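Local coordinates for acyl-CoA hydrolase (Bacillus cereus, PDB 1Y7U), which probably hydrolyses long-chain fatty acyl-CoA thioesters, and binds coenzyme A at sites that two hot-dog subunits build together, at residues S24-T29 / N35-G40; R56-E61 / T94-F99; K101-Y106 / G110-A115. All coordinates share one frame; numbering follows the deposited sequence.

Contact 1: residues S24-T29 / N35-G40; sequences SRVFPT and NTLFGG. With COA (coenzyme A), chain J.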
# COMPACT_ATOMS: atom_id res chain seq x y z
N SER A 24 -0.71 12.46 -11.01
CA SER A 24 -1.42 11.79 -9.94
C SER A 24 -2.20 12.74 -9.06
O SER A 24 -2.04 13.96 -9.11
CB SER A 24 -0.45 11.02 -9.06
OG SER A 24 0.16 9.96 -9.78
N ARG A 25 -3.04 12.14 -8.23
CA ARG A 25 -3.86 12.85 -7.27
C ARG A 25 -2.99 12.92 -6.01
O ARG A 25 -2.04 12.15 -5.88
CB ARG A 25 -5.13 12.04 -7.02
CG ARG A 25 -6.37 12.84 -6.75
CD ARG A 25 -7.60 11.95 -6.74
NE ARG A 25 -8.79 12.72 -6.40
CZ ARG A 25 -9.12 13.09 -5.17
NH1 ARG A 25 -8.36 12.76 -4.13
NH2 ARG A 25 -10.22 13.81 -4.97
N VAL A 26 -3.30 13.83 -5.10
CA VAL A 26 -2.53 13.91 -3.87
C VAL A 26 -3.30 13.24 -2.73
O VAL A 26 -4.23 13.83 -2.18
CB VAL A 26 -2.23 15.37 -3.50
CG1 VAL A 26 -1.44 15.43 -2.21
CG2 VAL A 26 -1.47 16.04 -4.62
N PHE A 27 -2.92 12.02 -2.39
CA PHE A 27 -3.59 11.28 -1.33
C PHE A 27 -3.17 11.67 0.09
O PHE A 27 -2.00 11.97 0.33
CB PHE A 27 -3.38 9.78 -1.53
CG PHE A 27 -3.86 9.28 -2.86
CD1 PHE A 27 -3.08 9.43 -3.99
CD2 PHE A 27 -5.13 8.71 -2.98
CE1 PHE A 27 -3.54 9.01 -5.24
CE2 PHE A 27 -5.60 8.29 -4.23
CZ PHE A 27 -4.80 8.44 -5.36
N PRO A 28 -4.11 11.66 1.04
CA PRO A 28 -3.86 12.01 2.44
C PRO A 28 -2.68 11.29 3.07
O PRO A 28 -1.93 11.89 3.85
CB PRO A 28 -5.19 11.67 3.11
CG PRO A 28 -5.71 10.55 2.27
CD PRO A 28 -5.46 11.08 0.90
N THR A 29 -2.51 10.02 2.75
CA THR A 29 -1.40 9.22 3.28
C THR A 29 -0.06 9.95 3.16
O THR A 29 0.75 9.94 4.08
CB THR A 29 -1.24 7.91 2.51
OG1 THR A 29 -2.50 7.23 2.44
CG2 THR A 29 -0.21 7.02 3.19
N ASN A 35 -0.34 19.83 5.59
CA ASN A 35 -1.03 19.64 4.33
C ASN A 35 -0.12 19.92 3.14
O ASN A 35 -0.39 20.78 2.31
CB ASN A 35 -2.28 20.53 4.24
CG ASN A 35 -2.98 20.42 2.90
OD1 ASN A 35 -3.27 19.32 2.42
ND2 ASN A 35 -3.27 21.56 2.28
N THR A 36 1.00 19.21 3.10
CA THR A 36 1.94 19.31 2.01
C THR A 36 2.59 17.94 1.95
O THR A 36 2.72 17.26 2.98
CB THR A 36 3.01 20.41 2.25
OG1 THR A 36 3.88 20.48 1.11
CG2 THR A 36 3.83 20.10 3.48
N LEU A 37 2.96 17.51 0.75
CA LEU A 37 3.57 16.21 0.57
C LEU A 37 4.87 16.07 1.33
O LEU A 37 5.56 17.06 1.60
CB LEU A 37 3.87 15.98 -0.91
CG LEU A 37 2.77 15.63 -1.91
CD1 LEU A 37 3.38 15.66 -3.30
CD2 LEU A 37 2.18 14.25 -1.60
N PHE A 38 5.20 14.83 1.69
CA PHE A 38 6.46 14.56 2.34
C PHE A 38 7.44 14.66 1.17
O PHE A 38 7.10 14.29 0.05
CB PHE A 38 6.50 13.14 2.90
CG PHE A 38 5.66 12.95 4.12
CD1 PHE A 38 4.42 12.34 4.05
CD2 PHE A 38 6.14 13.36 5.36
CE1 PHE A 38 3.66 12.13 5.19
CE2 PHE A 38 5.38 13.16 6.51
CZ PHE A 38 4.14 12.54 6.42
N GLY A 39 8.63 15.17 1.42
CA GLY A 39 9.59 15.29 0.34
C GLY A 39 9.84 13.92 -0.27
O GLY A 39 9.99 13.79 -1.49
N GLY A 40 9.86 12.90 0.57
CA GLY A 40 10.09 11.55 0.10
C GLY A 40 9.14 11.12 -1.00
O GLY A 40 9.56 10.53 -2.00
N1A COA J . 16.89 24.69 1.31
C2A COA J . 17.25 24.76 2.57
N3A COA J . 16.73 25.72 3.29
C4A COA J . 15.91 26.58 2.80
C5A COA J . 15.54 26.50 1.56
C6A COA J . 16.04 25.55 0.81
N6A COA J . 15.71 25.42 -0.43
N7A COA J . 14.72 27.43 1.33
C8A COA J . 14.56 28.06 2.43
N9A COA J . 15.31 27.57 3.38
C1B COA J . 15.52 28.02 4.75
C2B COA J . 16.13 29.34 4.85
O2B COA J . 17.47 29.14 4.93
C3B COA J . 15.75 29.76 6.19
O3B COA J . 16.60 29.12 7.06
P3B COA J . 17.04 29.71 8.39
O7A COA J . 17.54 28.78 9.25
O8A COA J . 16.00 30.41 8.97
O9A COA J . 18.15 30.51 8.24
C4B COA J . 14.35 29.31 6.23
O4B COA J . 14.36 28.21 5.45
C5B COA J . 13.57 30.16 5.28
O5B COA J . 13.16 31.37 5.74
P1A COA J . 12.17 31.99 4.84
O1A COA J . 12.87 32.61 3.80
O2A COA J . 11.37 32.80 5.66
O3A COA J . 11.39 30.83 4.24
P2A COA J . 10.74 30.92 2.85
O4A COA J . 11.56 31.32 1.75
O5A COA J . 9.34 31.20 2.81
O6A COA J . 10.87 29.48 2.47
CBP COA J . 10.04 27.23 2.77
CCP COA J . 10.38 28.56 3.36
CDP COA J . 11.21 26.34 2.79
CEP COA J . 9.08 26.76 3.76
CAP COA J . 9.38 27.16 1.42
OAP COA J . 10.37 27.01 0.49
C9P COA J . 8.49 26.00 1.22
O9P COA J . 7.30 25.88 1.86
N8P COA J . 8.91 25.09 0.45
C7P COA J . 8.18 23.92 0.26
C6P COA J . 8.54 22.77 1.15
C5P COA J . 7.48 21.76 1.11
O5P COA J . 6.54 21.86 1.78
N4P COA J . 7.58 20.82 0.30
C3P COA J . 7.65 19.46 0.63
C2P COA J . 7.40 18.74 -0.65
S1P COA J . 6.36 19.65 -1.74

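Contact 2: residues R56-E61 / T94-F99; sequences RHSRKE and TSMEVF. With COA (coenzyme A), chain F.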
# COMPACT_ATOMS: atom_id res chain seq x y z
N ARG A 56 13.43 2.84 -21.23
CA ARG A 56 12.88 3.06 -22.56
C ARG A 56 14.01 3.40 -23.53
O ARG A 56 14.05 2.91 -24.66
CB ARG A 56 11.85 4.19 -22.55
CG ARG A 56 10.44 3.72 -22.37
CD ARG A 56 9.44 4.85 -22.49
NE ARG A 56 8.08 4.33 -22.39
CZ ARG A 56 6.98 5.07 -22.25
NH1 ARG A 56 7.08 6.40 -22.20
NH2 ARG A 56 5.79 4.49 -22.17
N HIS A 57 14.93 4.23 -23.08
CA HIS A 57 16.06 4.65 -23.89
C HIS A 57 17.04 3.52 -24.10
O HIS A 57 17.40 3.19 -25.22
CB HIS A 57 16.77 5.83 -23.22
CG HIS A 57 17.97 6.33 -23.96
ND1 HIS A 57 17.93 7.42 -24.80
CD2 HIS A 57 19.26 5.92 -23.95
CE1 HIS A 57 19.14 7.66 -25.27
NE2 HIS A 57 19.97 6.76 -24.77
N SER A 58 17.45 2.90 -23.00
CA SER A 58 18.43 1.82 -23.05
C SER A 58 17.88 0.45 -23.42
O SER A 58 18.64 -0.41 -23.86
CB SER A 58 19.11 1.70 -21.70
OG SER A 58 18.17 1.21 -20.77
N ARG A 59 16.59 0.24 -23.21
CA ARG A 59 15.97 -1.05 -23.49
C ARG A 59 16.75 -2.09 -22.68
O ARG A 59 16.82 -3.26 -23.04
CB ARG A 59 16.06 -1.39 -24.98
CG ARG A 59 15.66 -0.26 -25.90
CD ARG A 59 14.23 -0.35 -26.40
NE ARG A 59 13.24 -0.20 -25.33
CZ ARG A 59 12.14 0.54 -25.43
NH1 ARG A 59 11.88 1.21 -26.54
NH2 ARG A 59 11.28 0.58 -24.42
N LYS A 60 17.35 -1.63 -21.58
CA LYS A 60 18.11 -2.50 -20.69
C LYS A 60 17.53 -2.37 -19.29
O LYS A 60 16.74 -1.47 -19.02
CB LYS A 60 19.59 -2.09 -20.63
CG LYS A 60 20.35 -2.30 -21.91
CD LYS A 60 20.54 -3.77 -22.23
CE LYS A 60 21.20 -3.93 -23.59
NZ LYS A 60 21.42 -5.36 -23.97
N GLU A 61 17.92 -3.28 -18.40
CA GLU A 61 17.46 -3.25 -17.03
C GLU A 61 18.39 -2.26 -16.32
O GLU A 61 19.57 -2.53 -16.15
CB GLU A 61 17.58 -4.64 -16.40
CG GLU A 61 18.06 -5.72 -17.36
CD GLU A 61 18.02 -7.11 -16.74
OE1 GLU A 61 16.92 -7.55 -16.35
OE2 GLU A 61 19.08 -7.76 -16.66
N THR A 94 27.95 4.15 -20.59
CA THR A 94 27.14 3.18 -19.89
C THR A 94 26.02 3.78 -19.05
O THR A 94 25.07 3.10 -18.70
CB THR A 94 28.08 2.32 -19.02
OG1 THR A 94 28.09 0.98 -19.52
CG2 THR A 94 27.67 2.36 -17.57
N SER A 95 26.14 5.06 -18.72
CA SER A 95 25.14 5.73 -17.89
C SER A 95 24.36 6.78 -18.64
O SER A 95 24.73 7.16 -19.75
CB SER A 95 25.81 6.38 -16.69
OG SER A 95 26.70 7.39 -17.13
N MSE A 96 23.30 7.27 -18.02
CA MSE A 96 22.47 8.29 -18.63
C MSE A 96 21.86 9.19 -17.56
O MSE A 96 21.57 8.73 -16.46
CB MSE A 96 21.38 7.62 -19.46
CG MSE A 96 20.76 6.44 -18.76
SE MSE A 96 20.11 5.10 -19.97
CE MSE A 96 18.81 6.19 -20.85
N GLU A 97 21.72 10.47 -17.87
CA GLU A 97 21.13 11.39 -16.91
C GLU A 97 19.72 11.71 -17.33
O GLU A 97 19.47 12.17 -18.45
CB GLU A 97 21.93 12.67 -16.81
CG GLU A 97 23.16 12.52 -15.97
CD GLU A 97 23.63 13.84 -15.44
OE1 GLU A 97 23.03 14.33 -14.46
OE2 GLU A 97 24.58 14.41 -16.01
N VAL A 98 18.79 11.47 -16.42
CA VAL A 98 17.39 11.70 -16.68
C VAL A 98 16.92 12.94 -15.96
O VAL A 98 17.07 13.07 -14.73
CB VAL A 98 16.55 10.50 -16.24
CG1 VAL A 98 15.10 10.71 -16.65
CG2 VAL A 98 17.11 9.22 -16.86
N PHE A 99 16.36 13.87 -16.72
CA PHE A 99 15.84 15.10 -16.15
C PHE A 99 14.42 14.79 -15.68
O PHE A 99 13.69 14.05 -16.34
CB PHE A 99 15.80 16.21 -17.19
CG PHE A 99 15.17 17.47 -16.70
CD1 PHE A 99 15.83 18.26 -15.76
CD2 PHE A 99 13.89 17.84 -17.12
CE1 PHE A 99 15.21 19.42 -15.24
CE2 PHE A 99 13.27 18.99 -16.61
CZ PHE A 99 13.93 19.78 -15.66
N1A COA F . 26.90 9.12 -9.78
C2A COA F . 26.71 9.25 -11.11
N3A COA F . 27.20 8.31 -11.97
C4A COA F . 27.86 7.27 -11.50
C5A COA F . 28.02 7.11 -10.17
C6A COA F . 27.53 8.04 -9.27
N6A COA F . 27.38 7.79 -7.97
N7A COA F . 28.69 6.01 -10.00
C8A COA F . 28.93 5.46 -11.17
N9A COA F . 28.44 6.24 -12.12
C1B COA F . 28.45 5.89 -13.54
C2B COA F . 29.50 6.59 -14.37
O2B COA F . 28.88 7.70 -14.95
C3B COA F . 29.90 5.60 -15.44
O3B COA F . 29.37 6.14 -16.58
P3B COA F . 29.80 6.05 -18.03
O7A COA F . 28.70 6.47 -18.76
O8A COA F . 30.20 4.84 -18.58
O9A COA F . 30.77 7.00 -18.30
C4B COA F . 29.10 4.39 -15.05
O4B COA F . 28.83 4.56 -13.71
C5B COA F . 29.82 3.08 -15.17
O5B COA F . 30.39 2.76 -13.93
P1A COA F . 31.57 1.71 -13.73
O1A COA F . 32.78 2.33 -13.19
O2A COA F . 31.92 1.07 -15.00
O3A COA F . 31.11 0.65 -12.64
P2A COA F . 30.43 0.88 -11.23
O4A COA F . 31.02 1.98 -10.44
O5A COA F . 30.58 -0.37 -10.53
O6A COA F . 28.89 1.16 -11.49
CBP COA F . 27.53 1.45 -9.46
CCP COA F . 27.79 0.68 -10.74
CDP COA F . 28.78 2.04 -8.85
CEP COA F . 26.59 2.59 -9.74
CAP COA F . 27.16 0.46 -8.35
OAP COA F . 28.17 0.39 -7.37
C9P COA F . 25.77 0.09 -7.94
O9P COA F . 25.24 -1.10 -8.40
N8P COA F . 25.11 0.88 -7.17
C7P COA F . 23.69 1.03 -7.29
C6P COA F . 22.90 -0.23 -7.55
C5P COA F . 21.50 -0.16 -7.03
O5P COA F . 20.89 -1.21 -6.73
N4P COA F . 20.98 1.03 -6.91
C3P COA F . 19.94 1.28 -5.99
C2P COA F . 20.52 1.39 -4.62
S1P COA F . 20.05 0.03 -3.61

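Contact 3: residues K101-Y106 / G110-A115; sequences KVVSEY and GEKRIA. With SO4 (sulfate ion), chain E.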
# COMPACT_ATOMS: atom_id res chain seq x y z
N LYS A 101 10.88 16.63 -14.00
CA LYS A 101 10.17 17.86 -13.75
C LYS A 101 8.89 17.55 -12.96
O LYS A 101 8.14 16.64 -13.32
CB LYS A 101 9.88 18.46 -15.12
CG LYS A 101 9.00 19.64 -15.21
CD LYS A 101 8.84 19.90 -16.68
CE LYS A 101 7.73 20.86 -16.98
NZ LYS A 101 7.63 21.01 -18.45
N VAL A 102 8.66 18.27 -11.87
CA VAL A 102 7.47 18.05 -11.05
C VAL A 102 6.61 19.32 -11.02
O VAL A 102 7.05 20.37 -10.54
CB VAL A 102 7.85 17.65 -9.62
CG1 VAL A 102 6.61 17.45 -8.78
CG2 VAL A 102 8.67 16.37 -9.64
N VAL A 103 5.39 19.21 -11.51
CA VAL A 103 4.47 20.34 -11.57
C VAL A 103 3.18 20.11 -10.80
O VAL A 103 2.50 19.11 -11.01
CB VAL A 103 4.10 20.65 -13.03
CG1 VAL A 103 3.13 21.81 -13.09
CG2 VAL A 103 5.34 20.94 -13.82
N SER A 104 2.84 21.04 -9.92
CA SER A 104 1.61 20.93 -9.16
C SER A 104 0.57 21.81 -9.84
O SER A 104 0.89 22.85 -10.41
CB SER A 104 1.83 21.38 -7.71
OG SER A 104 2.26 22.72 -7.63
N GLU A 105 -0.69 21.39 -9.79
CA GLU A 105 -1.74 22.15 -10.43
C GLU A 105 -2.97 22.25 -9.55
O GLU A 105 -3.48 21.23 -9.06
CB GLU A 105 -2.10 21.47 -11.74
CG GLU A 105 -3.31 22.02 -12.42
CD GLU A 105 -3.68 21.20 -13.63
OE1 GLU A 105 -4.74 21.46 -14.23
OE2 GLU A 105 -2.90 20.29 -13.98
N TYR A 106 -3.45 23.48 -9.34
CA TYR A 106 -4.63 23.70 -8.52
C TYR A 106 -5.85 23.13 -9.23
O TYR A 106 -6.09 23.43 -10.40
CB TYR A 106 -4.86 25.18 -8.27
CG TYR A 106 -5.74 25.43 -7.08
CD1 TYR A 106 -5.24 25.33 -5.79
CD2 TYR A 106 -7.09 25.72 -7.24
CE1 TYR A 106 -6.05 25.52 -4.68
CE2 TYR A 106 -7.92 25.91 -6.14
CZ TYR A 106 -7.39 25.81 -4.86
OH TYR A 106 -8.20 26.00 -3.76
N GLY A 110 -6.33 25.94 -11.88
CA GLY A 110 -5.67 25.48 -13.08
C GLY A 110 -4.25 26.00 -12.98
O GLY A 110 -3.37 25.61 -13.75
N GLU A 111 -4.03 26.89 -12.02
CA GLU A 111 -2.72 27.49 -11.78
C GLU A 111 -1.68 26.39 -11.63
O GLU A 111 -1.74 25.59 -10.69
CB GLU A 111 -2.73 28.31 -10.48
CG GLU A 111 -3.73 29.45 -10.41
CD GLU A 111 -3.49 30.51 -11.47
OE1 GLU A 111 -2.32 30.74 -11.83
OE2 GLU A 111 -4.49 31.11 -11.93
N LYS A 112 -0.73 26.33 -12.56
CA LYS A 112 0.32 25.33 -12.47
C LYS A 112 1.58 26.04 -12.00
O LYS A 112 1.65 27.27 -12.02
CB LYS A 112 0.62 24.73 -13.84
CG LYS A 112 -0.50 23.99 -14.49
CD LYS A 112 -0.03 23.42 -15.81
CE LYS A 112 -1.12 22.60 -16.48
NZ LYS A 112 -0.65 22.01 -17.77
N ARG A 113 2.56 25.26 -11.58
CA ARG A 113 3.85 25.80 -11.16
C ARG A 113 4.77 24.65 -10.86
O ARG A 113 4.34 23.63 -10.33
CB ARG A 113 3.73 26.73 -9.96
CG ARG A 113 3.17 26.13 -8.72
CD ARG A 113 3.22 27.18 -7.63
NE ARG A 113 2.68 26.70 -6.36
CZ ARG A 113 2.69 27.41 -5.24
NH1 ARG A 113 3.22 28.63 -5.23
NH2 ARG A 113 2.18 26.91 -4.13
N ILE A 114 6.04 24.80 -11.23
CA ILE A 114 7.00 23.73 -11.02
C ILE A 114 7.47 23.71 -9.56
O ILE A 114 8.08 24.67 -9.08
CB ILE A 114 8.17 23.83 -12.06
CG1 ILE A 114 9.51 23.98 -11.36
CG2 ILE A 114 7.93 24.96 -13.03
CD1 ILE A 114 9.98 22.69 -10.75
N ALA A 115 7.17 22.62 -8.87
CA ALA A 115 7.52 22.45 -7.46
C ALA A 115 8.92 21.91 -7.23
O ALA A 115 9.48 22.07 -6.15
CB ALA A 115 6.52 21.54 -6.78
S SO4 E . 1.34 28.51 -0.79
O1 SO4 E . 0.38 27.39 -1.09
O2 SO4 E . 0.69 29.82 -1.10
O3 SO4 E . 1.74 28.41 0.65
O4 SO4 E . 2.58 28.42 -1.65

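Contact 1: residues S24-T29 / N35-G40
Val26 and Leu37 meet where a hot-dog subunit passes from strand 20-25 to its central helix 39-58. The apolar part is a single methyl pair. Val26 CG1 lies 3.9 Å from Leu37 CD2, and the two side chains meet at a slant. Val26 CG1 is anti to the backbone N (chi1 179°), which aims this branch at the leucine. Both side chains are buried, and Leu31 and Asp30 pack on them.

The second touch sets a backbone carbonyl at a ring edge. Thr29 O approaches the Phe38 ring in its plane, 3.8 Å from CE1. No hydrogen bond links the two segments. Phe38 takes the N-cap position of helix 39-58. Its side chain also packs on Asp47 of the third subunit and on Arg25 of the fourth, so this turn lies at subunit interfaces.

The polar part goes to coenzyme A. The ligand also binds Asp71 of this chain and Ser66, Arg93 and Ser95 of the third subunit, so the site is shared. Here the site receives the end of the pantetheine arm. Leu37 O lies 3.3 Å from C3P of the coenzyme. Thr36 OG1 gives a 3.1 Å hydrogen bond to the coenzyme amide oxygen O5P.

Contact 2: residues R56-E61 / T94-F99
The His57 ring meets the end of Met96, which is present as selenomethionine. The approach is oblique, neither over a face nor at an edge. SE lies 5.0 Å from the centroid of the His57 ring, 57° off the ring normal. The methyl CE is modelled too close to the ring for its position to be trusted. His57 NE2 is hydrogen-bonded to Pro135 O. A second flat group, the Arg59 guanidinium, has Arg56 O over the centre of one face, 3.1 Å above the plane. Its NH2 makes a salt bridge to Glu105 of the fifth subunit.

Met96 SE also touches Ser58 CB, at 3.9 Å. Met96 CG sits between its backbone N and carbonyl carbon (chi1 43°), which turns the chain toward the helix and lays SE against the serine. Ser58 OG is bound to Ala54 O one turn back in the helix.

The contact seats the C-terminal end of the central hot-dog helix, 39-58, on strand 95-105 of the sheet that wraps it. Val88 of the adjoining strand 81-91 packs on both His57 and Met96.

Just before Met96, the chain grips the 3'-phosphate of coenzyme A. Thr94 N is shared between O7A, at 3.0 Å, and O8A of the coenzyme. Ser95 N reaches O7A of the coenzyme at 2.9 Å, and Ser95 OG lies 2.7 Å from the same oxygen.

Contact 3: residues K101-Y106 / G110-A115
Ser104 and Arg113 form the hydrogen-bonded pair at the middle of two antiparallel strands. Ser104 N gives a 3.0 Å bond to Arg113 O, and the return bond from Arg113 N to Ser104 O is weak. Further along, Val102 O accepts from Ala115 N at 2.8 Å. Ala115 has a near-helical psi of -21°, and Val102 also bonds to Ala116, consistent with a classic beta bulge. Toward the turn, Tyr106 N binds Glu111 O at 3.0 Å, nearly straight at 168°. Gly110 N closes the turn on Tyr106 O, 2.9 Å away. Val103 O, turned away from strand 112-125, is taken by Ser83 OG of strand 81-91.

Glu105 CG is anti to its backbone N (chi1 172°), which lays the chain beside Lys112 on the face of Val103 and Ile114. Their charged ends stay 4.7 Å apart, Glu105 OE2 to Lys112 NZ. The carboxylate instead makes a salt bridge to Arg56 of the fifth subunit. On the other face, Arg113 NH2 binds sulfate O4 at 2.9 Å, and Arg77 holds the same ion, probably from the crystallisation liquor. The whole is a beta hairpin between strands 95-105 and 112-125, neighbours in the hot-dog antiparallel sheet.

How the contacts relate
From the N terminus, contact 1 closes first. It folds the short loop after strand 20-25 back against the residues leading into helix 39-58. Contact 2 follows at the other end of that helix. It spans 32 residues, including nearly all of strand 61-71 and the whole of 81-91, and brings the helix end to strand 95-105. Contact 3 closes the hairpin at the far end of this strand. The three are in series, with none nested or crossed. Contacts 1 and 3 lie on the same side of the chain's centre; contact 2 lies on the opposite side. Contact 2 joins helix to sheet, contact 1 secures the helix entry, and contact 3 joins two strands within the sheet.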